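Local coordinates for protein AvrRxo1-ORF1 (Xanthomonas oryzae pv. oryzicola, PDB 4Z8T) that is a type III effector with a polynucleotide kinase domain that probably transfers phosphate from a nucleotide, and that binds its partner protein AvrRxo1-ORF2, at residues K4-D7 / E8-L12; W32-E35 / R36-L39; G139-R142 / S143-T146. One frame throughout, in Å; residues are numbered along the deposited sequence.

Contact 1 of 3, residues K4-D7 / E8-L12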
# COMPACT_ATOMS: atom_id res chain seq x y z
N LYS A 4 -2.35 39.05 -12.02
CA LYS A 4 -2.95 39.23 -13.34
C LYS A 4 -2.19 38.39 -14.37
O LYS A 4 -0.96 38.46 -14.43
CB LYS A 4 -2.89 40.70 -13.74
CG LYS A 4 -4.15 41.23 -14.40
CD LYS A 4 -4.21 42.75 -14.27
CE LYS A 4 -5.66 43.25 -14.16
NZ LYS A 4 -6.38 43.20 -15.47
N GLY A 5 -2.90 37.59 -15.16
CA GLY A 5 -2.27 36.78 -16.19
C GLY A 5 -1.90 37.62 -17.40
O GLY A 5 -2.50 38.67 -17.64
N THR A 6 -0.92 37.16 -18.18
CA THR A 6 -0.47 37.94 -19.33
C THR A 6 -1.53 37.97 -20.42
O THR A 6 -1.52 38.87 -21.25
CB THR A 6 0.85 37.44 -19.89
OG1 THR A 6 0.76 36.03 -20.15
CG2 THR A 6 1.98 37.72 -18.90
N ASP A 7 -2.43 37.00 -20.41
CA ASP A 7 -3.51 37.02 -21.39
C ASP A 7 -4.44 38.19 -21.10
O ASP A 7 -4.99 38.80 -22.02
CB ASP A 7 -4.27 35.69 -21.43
CG ASP A 7 -4.77 35.24 -20.07
OD1 ASP A 7 -4.30 35.75 -19.04
OD2 ASP A 7 -5.65 34.34 -20.04
N GLU A 8 -4.59 38.52 -19.82
CA GLU A 8 -5.40 39.67 -19.43
C GLU A 8 -4.67 41.00 -19.63
O GLU A 8 -5.26 41.99 -20.06
CB GLU A 8 -5.87 39.52 -17.97
CG GLU A 8 -6.92 38.43 -17.77
CD GLU A 8 -6.56 37.45 -16.66
OE1 GLU A 8 -6.40 37.89 -15.50
OE2 GLU A 8 -6.44 36.24 -16.95
N ILE A 9 -3.37 41.01 -19.32
CA ILE A 9 -2.54 42.21 -19.47
C ILE A 9 -2.37 42.61 -20.94
O ILE A 9 -2.46 43.80 -21.30
CB ILE A 9 -1.15 42.01 -18.83
CG1 ILE A 9 -1.28 41.83 -17.31
CG2 ILE A 9 -0.20 43.15 -19.17
CD1 ILE A 9 0.01 41.40 -16.62
N TYR A 10 -2.12 41.63 -21.80
CA TYR A 10 -1.79 41.93 -23.19
C TYR A 10 -2.93 41.66 -24.17
O TYR A 10 -2.82 41.96 -25.36
CB TYR A 10 -0.51 41.19 -23.61
CG TYR A 10 0.70 41.67 -22.82
CD1 TYR A 10 1.26 42.92 -23.07
CD2 TYR A 10 1.26 40.88 -21.83
CE1 TYR A 10 2.35 43.36 -22.34
CE2 TYR A 10 2.35 41.32 -21.11
CZ TYR A 10 2.89 42.56 -21.37
OH TYR A 10 3.97 42.98 -20.63
N GLY A 11 -4.04 41.13 -23.66
CA GLY A 11 -5.21 40.93 -24.50
C GLY A 11 -5.89 42.26 -24.79
O GLY A 11 -5.78 43.20 -23.99
N LEU A 12 -6.58 42.34 -25.92
CA LEU A 12 -7.26 43.57 -26.30
C LEU A 12 -8.77 43.47 -26.15
O LEU A 12 -9.40 42.59 -26.74
CB LEU A 12 -6.92 43.96 -27.74
CG LEU A 12 -5.53 44.57 -27.94
CD1 LEU A 12 -5.29 44.86 -29.42
CD2 LEU A 12 -5.38 45.82 -27.10
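The ring of Y10 meets T6 edge-on: T6 CB lies in the ring plane, 4.0 Å from Y10 CD2. One face carries I9 CG2, 3.6 Å above the plane and over the ring centre, and the ring also makes a cation-pi contact with R36. The other flat groups are the carboxylates of D7 and E8, which run alongside one another in the same direction, their planes turned 54° apart. D7 OD1 and E8 OE2 come within 3.0 Å, a like-charge approach that the salt bridge from E8 OE2 to R22 probably eases. D7 CG sits between its own N and carbonyl carbon (chi1 54°), which brings OD1 back to E8 N for a weak bond. K4 CB rests 4.1 Å from I9 CG1. On the backbone, G5 O receives I9 N at 3.0 Å and T6 O receives Y10 N at 2.9 Å, while G11 N gives D7 O a weak bond. Buried T6 OG1 hydrogen-bonds E129 and Q125 O, tying this turn to helix 123-141. With G5 as N-cap, the whole is a short, essentially one-turn helix, residues 6-10, lying near the start of the chain.

Contact 2 of 3, residues W32-E35 / R36-L39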
# COMPACT_ATOMS: atom_id res chain seq x y z
N TRP A 32 -4.47 40.64 -29.42
CA TRP A 32 -3.36 40.96 -28.55
C TRP A 32 -2.78 42.30 -28.95
O TRP A 32 -2.90 42.71 -30.11
CB TRP A 32 -2.27 39.88 -28.67
CG TRP A 32 -2.71 38.50 -28.27
CD1 TRP A 32 -3.38 37.60 -29.03
CD2 TRP A 32 -2.47 37.86 -27.00
NE1 TRP A 32 -3.59 36.44 -28.32
CE2 TRP A 32 -3.04 36.58 -27.07
CE3 TRP A 32 -1.85 38.26 -25.82
CZ2 TRP A 32 -3.00 35.68 -26.00
CZ3 TRP A 32 -1.81 37.38 -24.76
CH2 TRP A 32 -2.38 36.10 -24.85
N HIS A 33 -2.16 42.99 -27.99
CA HIS A 33 -1.39 44.19 -28.30
C HIS A 33 -0.33 43.85 -29.34
O HIS A 33 0.27 42.78 -29.28
CB HIS A 33 -0.70 44.71 -27.05
CG HIS A 33 -1.56 45.58 -26.20
ND1 HIS A 33 -1.51 46.96 -26.25
CD2 HIS A 33 -2.51 45.28 -25.27
CE1 HIS A 33 -2.37 47.47 -25.39
NE2 HIS A 33 -3.00 46.46 -24.79
N PRO A 34 -0.12 44.76 -30.31
CA PRO A 34 0.85 44.57 -31.39
C PRO A 34 2.23 44.11 -30.93
O PRO A 34 2.81 43.24 -31.57
CB PRO A 34 0.94 45.97 -32.03
CG PRO A 34 -0.09 46.83 -31.32
CD PRO A 34 -0.99 45.91 -30.57
N GLU A 35 2.75 44.68 -29.84
CA GLU A 35 4.06 44.26 -29.36
C GLU A 35 4.03 42.81 -28.93
O GLU A 35 4.99 42.06 -29.15
CB GLU A 35 4.53 45.12 -28.18
CG GLU A 35 4.81 46.57 -28.52
CD GLU A 35 3.58 47.44 -28.40
OE1 GLU A 35 2.45 46.91 -28.38
OE2 GLU A 35 3.75 48.68 -28.32
N ARG A 36 2.94 42.41 -28.30
CA ARG A 36 2.84 41.04 -27.80
C ARG A 36 2.66 40.08 -28.96
O ARG A 36 3.20 38.97 -28.96
CB ARG A 36 1.70 40.89 -26.79
CG ARG A 36 1.90 39.70 -25.85
CD ARG A 36 3.09 39.93 -24.94
NE ARG A 36 3.25 38.86 -23.94
CZ ARG A 36 4.17 38.88 -23.00
NH1 ARG A 36 5.00 39.91 -22.93
NH2 ARG A 36 4.26 37.89 -22.11
N ARG A 37 1.90 40.52 -29.96
CA ARG A 37 1.72 39.80 -31.21
C ARG A 37 3.08 39.53 -31.84
O ARG A 37 3.34 38.42 -32.32
CB ARG A 37 0.85 40.65 -32.14
CG ARG A 37 0.10 39.91 -33.22
CD ARG A 37 -1.16 40.67 -33.63
NE ARG A 37 -0.95 42.10 -33.81
CZ ARG A 37 -1.81 43.04 -33.40
NH1 ARG A 37 -2.93 42.70 -32.79
NH2 ARG A 37 -1.53 44.32 -33.61
N LYS A 38 3.95 40.53 -31.82
CA LYS A 38 5.29 40.39 -32.38
C LYS A 38 6.13 39.37 -31.61
O LYS A 38 6.87 38.60 -32.21
CB LYS A 38 6.01 41.74 -32.42
CG LYS A 38 5.46 42.73 -33.43
CD LYS A 38 6.29 44.02 -33.40
CE LYS A 38 5.57 45.21 -34.05
NZ LYS A 38 5.50 45.11 -35.53
N LEU A 39 6.02 39.40 -30.28
CA LEU A 39 6.74 38.45 -29.44
C LEU A 39 6.28 37.03 -29.74
O LEU A 39 7.10 36.10 -29.84
CB LEU A 39 6.52 38.77 -27.95
CG LEU A 39 7.19 37.82 -26.95
CD1 LEU A 39 8.69 37.74 -27.20
CD2 LEU A 39 6.90 38.26 -25.52
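R37 folds back over P34 at the N-terminus of the long helix 34-60, where H33 is the N-cap and the proline fills the first helical position. Following R37 outward, CB passes P34 O at 3.3 Å. The chain then runs on with CG anti to the backbone N (chi1 -157°) and bends at chi3 (45°), a turn that carries NE to P34 CA and lays the guanidinium over the start of the helix. P34 N and P34 CA lie over one face of that group, as does H33 C. NH2 touches P34 CB at 3.4 Å, while NH1 comes to 2.7 Å from W32 O. That last pair is too poorly angled to be a hydrogen bond, and the carbonyl approaches obliquely, though the attraction between charge and carbonyl dipole is probably favourable.

R36 takes a different course. Its CG lies 4.0 Å from W32 CE3, with the indole and guanidinium planes only 21° apart, and its tip leads away to E129, by a salt bridge, and to S114 and L111. L39 CD2 lies over one face of this guanidinium, toward its rim. W32 NE1 reaches L26 O, and its ring packs against F132 and meets H40 edge-to-face, so the residues just ahead of the helix are tied to its first turns and to helix 123-141.

Backbone bonds of the i-to-i+4 kind begin at the cap. H33 O receives R37 N at 2.9 Å, with a weak extra bond from R36 N; E35 O receives L39 N at 3.1 Å. P34 O accepts K38 N at 3.0 Å, and K38 CG also lies against that oxygen, 3.3 Å away.

Contact 3 of 3, residues G139-R142 / S143-T146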
# COMPACT_ATOMS: atom_id res chain seq x y z
N GLY A 139 -0.43 23.06 -33.93
CA GLY A 139 -1.28 23.16 -35.10
C GLY A 139 -0.50 23.25 -36.40
O GLY A 139 -0.85 22.61 -37.39
N GLY A 140 0.55 24.06 -36.40
CA GLY A 140 1.38 24.24 -37.57
C GLY A 140 2.24 23.02 -37.86
O GLY A 140 2.64 22.80 -39.00
N LEU A 141 2.53 22.23 -36.82
CA LEU A 141 3.33 21.03 -36.99
C LEU A 141 2.54 19.89 -37.61
O LEU A 141 3.12 18.97 -38.19
CB LEU A 141 3.91 20.56 -35.65
CG LEU A 141 5.06 21.39 -35.10
CD1 LEU A 141 5.48 20.90 -33.72
CD2 LEU A 141 6.22 21.33 -36.06
N ARG A 142 1.23 19.92 -37.44
CA ARG A 142 0.37 18.83 -37.87
C ARG A 142 0.68 18.34 -39.27
O ARG A 142 0.90 17.18 -39.48
CB ARG A 142 -1.11 19.23 -37.73
CG ARG A 142 -2.15 18.15 -37.91
CD ARG A 142 -3.59 18.56 -37.40
NE ARG A 142 -4.52 17.42 -37.29
CZ ARG A 142 -4.95 16.92 -36.14
NH1 ARG A 142 -5.76 15.89 -36.11
NH2 ARG A 142 -4.58 17.46 -34.99
N SER A 143 0.72 19.25 -40.22
CA SER A 143 1.00 18.88 -41.60
C SER A 143 2.34 19.39 -42.11
O SER A 143 2.59 19.42 -43.31
CB SER A 143 -0.14 19.35 -42.52
OG SER A 143 -0.42 20.72 -42.31
N GLN A 144 3.22 19.77 -41.17
CA GLN A 144 4.57 20.21 -41.51
C GLN A 144 5.37 19.14 -42.25
O GLN A 144 5.41 17.97 -41.82
CB GLN A 144 5.31 20.63 -40.24
CG GLN A 144 6.72 21.12 -40.48
CD GLN A 144 6.73 22.42 -41.26
OE1 GLN A 144 6.04 23.37 -40.91
NE2 GLN A 144 7.51 22.46 -42.34
N LYS A 145 6.01 19.53 -43.35
CA LYS A 145 6.84 18.62 -44.12
C LYS A 145 8.32 18.96 -44.00
O LYS A 145 8.68 20.10 -43.70
CB LYS A 145 6.47 18.68 -45.61
CG LYS A 145 4.99 18.53 -45.91
CD LYS A 145 4.47 17.15 -45.55
CE LYS A 145 3.06 16.93 -46.10
NZ LYS A 145 2.06 17.89 -45.54
N THR A 146 9.15 17.96 -44.25
CA THR A 146 10.59 18.15 -44.36
C THR A 146 10.93 18.47 -45.81
O THR A 146 10.04 18.62 -46.65
CB THR A 146 11.33 16.89 -43.99
OG1 THR A 146 11.01 15.88 -44.94
CG2 THR A 146 10.92 16.42 -42.59
O HOH W 1 -0.29 21.99 -40.04
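Q144 and L141 are joined by the one direct hydrogen bond across this turn, Q144 N to L141 O at 3.1 Å. The amide sits well above the carbonyl plane, 74° out of it, so neither lone pair is used; it closes a type I beta turn from L141 to Q144, where the chain leaves the end of helix 123-141.

Water supplies the second link. One molecule donates to G139 O at 2.8 Å and, weakly, to G140 O, and accepts from S143 N at 2.9 Å, so it occupies two late carbonyls of the helix and the first amide beyond R142.

Van der Waals contact is slight: Q144 CB lies 3.4 Å from L141 O and 4.3 Å from L141 CD2.

Two side-chain-to-backbone hydrogen bonds lie within the irregular segment 143-146 that follows. Q144, with CG anti to its N and a bend at chi2 (66°), turns NE2 to K145 O at 3.0 Å; the bond lies in the carbonyl plane on a lone pair and nearly in the amide plane of Q144. K145 curls back so that NZ reaches S143 O at 2.8 Å.

Outward, R142 pairs with E175 of helix 163-176, while R178 donates to both L141 O and R142 O. L141 touches A51 and T146 OG1 bonds E59, both of helix 34-60, placing the turn between those two helices on the way to strand 154-157.

Along the chain the three contacts come in series, but helix 123-141 relates them all: its beginning meets contact 1, and contact 3 lies where the chain leaves it. Contacts 1 and 2 are neighbours, their centres 11 Å apart, and they touch directly, with the backbones of Y10 and H33 bonded and E129 serving both T6 and R36. Contact 3 lies farther off, about 28 Å from contact 1 and 24 Å from contact 2 between centres. Helix 34-60 starts at contact 2 and runs toward contact 3. Helix 6-10 is held against helices 34-60 and 123-141, in a domain whose parallel strands and Zeta-toxin family are consistent with a P-loop kinase fold.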